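PDB 4MN7: GAF domain-containing protein from Thermoplasma acidophilum, which acts as a type II free methionine-R-sulfoxide reductase, probably returning the R-sulfoxide of free methionine to methionine. Local coordinates for residues V94-R97 against P102-E105. The protein carries 1 engineered substitution. Sequence-based numbering, arbitrary orientation.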
ATOM      1  N   VAL A  94      -8.230  -9.406  11.288  1.00 32.03           N
ATOM      2  CA  VAL A  94      -9.057  -8.331  10.766  1.00 30.02           C
ATOM      3  C   VAL A  94      -9.223  -8.599   9.300  1.00 29.67           C
ATOM      4  O   VAL A  94      -8.232  -8.723   8.606  1.00 34.33           O
ATOM      5  CB  VAL A  94      -8.277  -7.048  10.901  1.00 30.90           C
ATOM      6  CG1 VAL A  94      -9.018  -5.925  10.234  1.00 30.81           C
ATOM      7  CG2 VAL A  94      -8.006  -6.759  12.374  1.00 33.86           C
ATOM      8  N   PRO A  95     -10.456  -8.770   8.812  1.00 28.29           N
ATOM      9  CA  PRO A  95     -10.697  -9.053   7.380  1.00 30.72           C
ATOM     10  C   PRO A  95     -10.298  -7.923   6.472  1.00 32.86           C
ATOM     11  O   PRO A  95     -10.468  -6.761   6.837  1.00 34.01           O
ATOM     12  CB  PRO A  95     -12.203  -9.247   7.302  1.00 28.24           C
ATOM     13  CG  PRO A  95     -12.716  -8.577   8.508  1.00 28.40           C
ATOM     14  CD  PRO A  95     -11.705  -8.690   9.551  1.00 27.77           C
ATOM     15  N   VAL A  96      -9.757  -8.266   5.306  1.00 30.61           N
ATOM     16  CA  VAL A  96      -9.460  -7.284   4.235  1.00 32.09           C
ATOM     17  C   VAL A  96     -10.552  -7.412   3.209  1.00 32.57           C
ATOM     18  O   VAL A  96     -10.737  -8.465   2.685  1.00 33.32           O
ATOM     19  CB  VAL A  96      -8.090  -7.501   3.582  1.00 31.75           C
ATOM     20  CG1 VAL A  96      -7.879  -6.552   2.349  1.00 32.56           C
ATOM     21  CG2 VAL A  96      -7.016  -7.302   4.647  1.00 33.46           C
ATOM     22  N   ARG A  97     -11.329  -6.369   3.006  1.00 30.47           N
ATOM     23  CA  ARG A  97     -12.421  -6.423   2.071  1.00 32.22           C
ATOM     24  C   ARG A  97     -12.254  -5.674   0.728  1.00 31.70           C
ATOM     25  O   ARG A  97     -11.705  -4.553   0.628  1.00 35.55           O
ATOM     26  CB  ARG A  97     -13.668  -5.868   2.718  1.00 31.33           C
ATOM     27  CG  ARG A  97     -14.045  -6.598   3.976  1.00 33.09           C
ATOM     28  CD  ARG A  97     -15.073  -5.766   4.718  1.00 38.86           C
ATOM     29  NE  ARG A  97     -15.479  -6.441   5.916  1.00 36.18           N
ATOM     30  CZ  ARG A  97     -15.706  -5.847   7.060  1.00 36.18           C
ATOM     31  NH1 ARG A  97     -15.619  -4.550   7.150  1.00 42.21           N
ATOM     32  NH2 ARG A  97     -16.095  -6.558   8.106  1.00 37.70           N
ATOM     33  N   PRO A 102     -14.732 -10.357   1.757  1.00 39.46           N
ATOM     34  CA  PRO A 102     -13.427 -10.608   2.290  1.00 39.56           C
ATOM     35  C   PRO A 102     -12.529 -11.237   1.245  1.00 37.34           C
ATOM     36  O   PRO A 102     -12.953 -12.129   0.533  1.00 36.14           O
ATOM     37  CB  PRO A 102     -13.694 -11.554   3.457  1.00 38.35           C
ATOM     38  CG  PRO A 102     -15.076 -12.130   3.214  1.00 42.93           C
ATOM     39  CD  PRO A 102     -15.796 -11.182   2.354  1.00 40.87           C
ATOM     40  N   ILE A 103     -11.314 -10.732   1.107  1.00 33.21           N
ATOM     41  CA  ILE A 103     -10.357 -11.340   0.163  1.00 33.48           C
ATOM     42  C   ILE A 103      -9.077 -11.791   0.841  1.00 29.40           C
ATOM     43  O   ILE A 103      -8.156 -12.317   0.192  1.00 31.89           O
ATOM     44  CB  ILE A 103     -10.051 -10.403  -1.016  1.00 31.31           C
ATOM     45  CG1 ILE A 103      -9.522  -9.059  -0.476  1.00 33.90           C
ATOM     46  CG2 ILE A 103     -11.352 -10.200  -1.806  1.00 38.73           C
ATOM     47  CD1 ILE A 103      -8.522  -8.365  -1.360  1.00 34.32           C
ATOM     48  N   GLY A 104      -9.021 -11.566   2.127  1.00 31.68           N
ATOM     49  CA  GLY A 104      -7.868 -11.849   2.915  1.00 30.10           C
ATOM     50  C   GLY A 104      -7.978 -11.232   4.275  1.00 30.79           C
ATOM     51  O   GLY A 104      -9.064 -10.905   4.741  1.00 28.83           O
ATOM     52  N   GLU A 105      -6.856 -11.167   4.983  1.00 30.12           N
ATOM     53  CA  GLU A 105      -6.899 -10.668   6.377  1.00 29.92           C
ATOM     54  C   GLU A 105      -5.570 -10.224   6.892  1.00 28.90           C
ATOM     55  O   GLU A 105      -4.514 -10.629   6.360  1.00 29.93           O
ATOM     56  CB  GLU A 105      -7.455 -11.793   7.273  1.00 31.03           C
ATOM     57  CG  GLU A 105      -6.550 -13.008   7.286  1.00 32.93           C
ATOM     58  CD  GLU A 105      -7.212 -14.213   7.977  1.00 34.39           C
ATOM     59  OE1 GLU A 105      -8.443 -14.294   8.050  1.00 38.80           O
ATOM     60  OE2 GLU A 105      -6.479 -15.000   8.540  1.00 33.59           O
TER
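The flat carbonyl groups of Val-96 and Gly-104 are approached in two different ways. Over one face of the Gly-104 carbonyl comes the amide of Val-96, its N 2.8 Å from Gly-104 O and 49° out of the carbonyl plane. The Val-96 carbonyl is met end-on instead: Ile-103 N lies 2.8 Å from Val-96 O, with a C=O...N angle of 171°. Beside this bond the same oxygen receives a CA-H...O contact from Pro-102 (CA to Val-96 O 3.5 Å), and Ile-103 CG1 packs close to it.

Both bonds thus converge on Val-96, and two residues, Ile-103 and Gly-104, stand opposite it: a worked example of the classic beta bulge in an antiparallel hairpin. Val-96 CG1 reaches Ile-103 CG1 at 4.1 Å because a chi1 of 173° swings it opposite the main-chain nitrogen, the two side chains crossing at a slant. The other methyl, Val-96 CG2, lies 3.8 Å from Glu-105 CA, over the neighbouring backbone. Cutting Val-96 back to an alanine removes both methyls and would probably open a gap at the bulge, beside Ile-103 CG1 and Glu-105 CA.

Beyond the bulge, Pro-95 and Glu-105 form a non-hydrogen-bonded pair, as do Arg-97 and Pro-102 before it. Glu-105 CB sits 3.4 Å from Val-94 O, while the acid's extended chain leads away.

In the GAF-domain sheet, these segments of strands 90-98 and 101-110 lie between two helical layers. Helix 118-136 packs on the side of Val-96 and Ile-103 through Ala-132 and His-136; helix 59-66 meets Glu-105 on the other. Asn-67 accepts a hydrogen bond from Arg-97 NE, and strand 27-34 continues the sheet beyond Ile-103 and Glu-105.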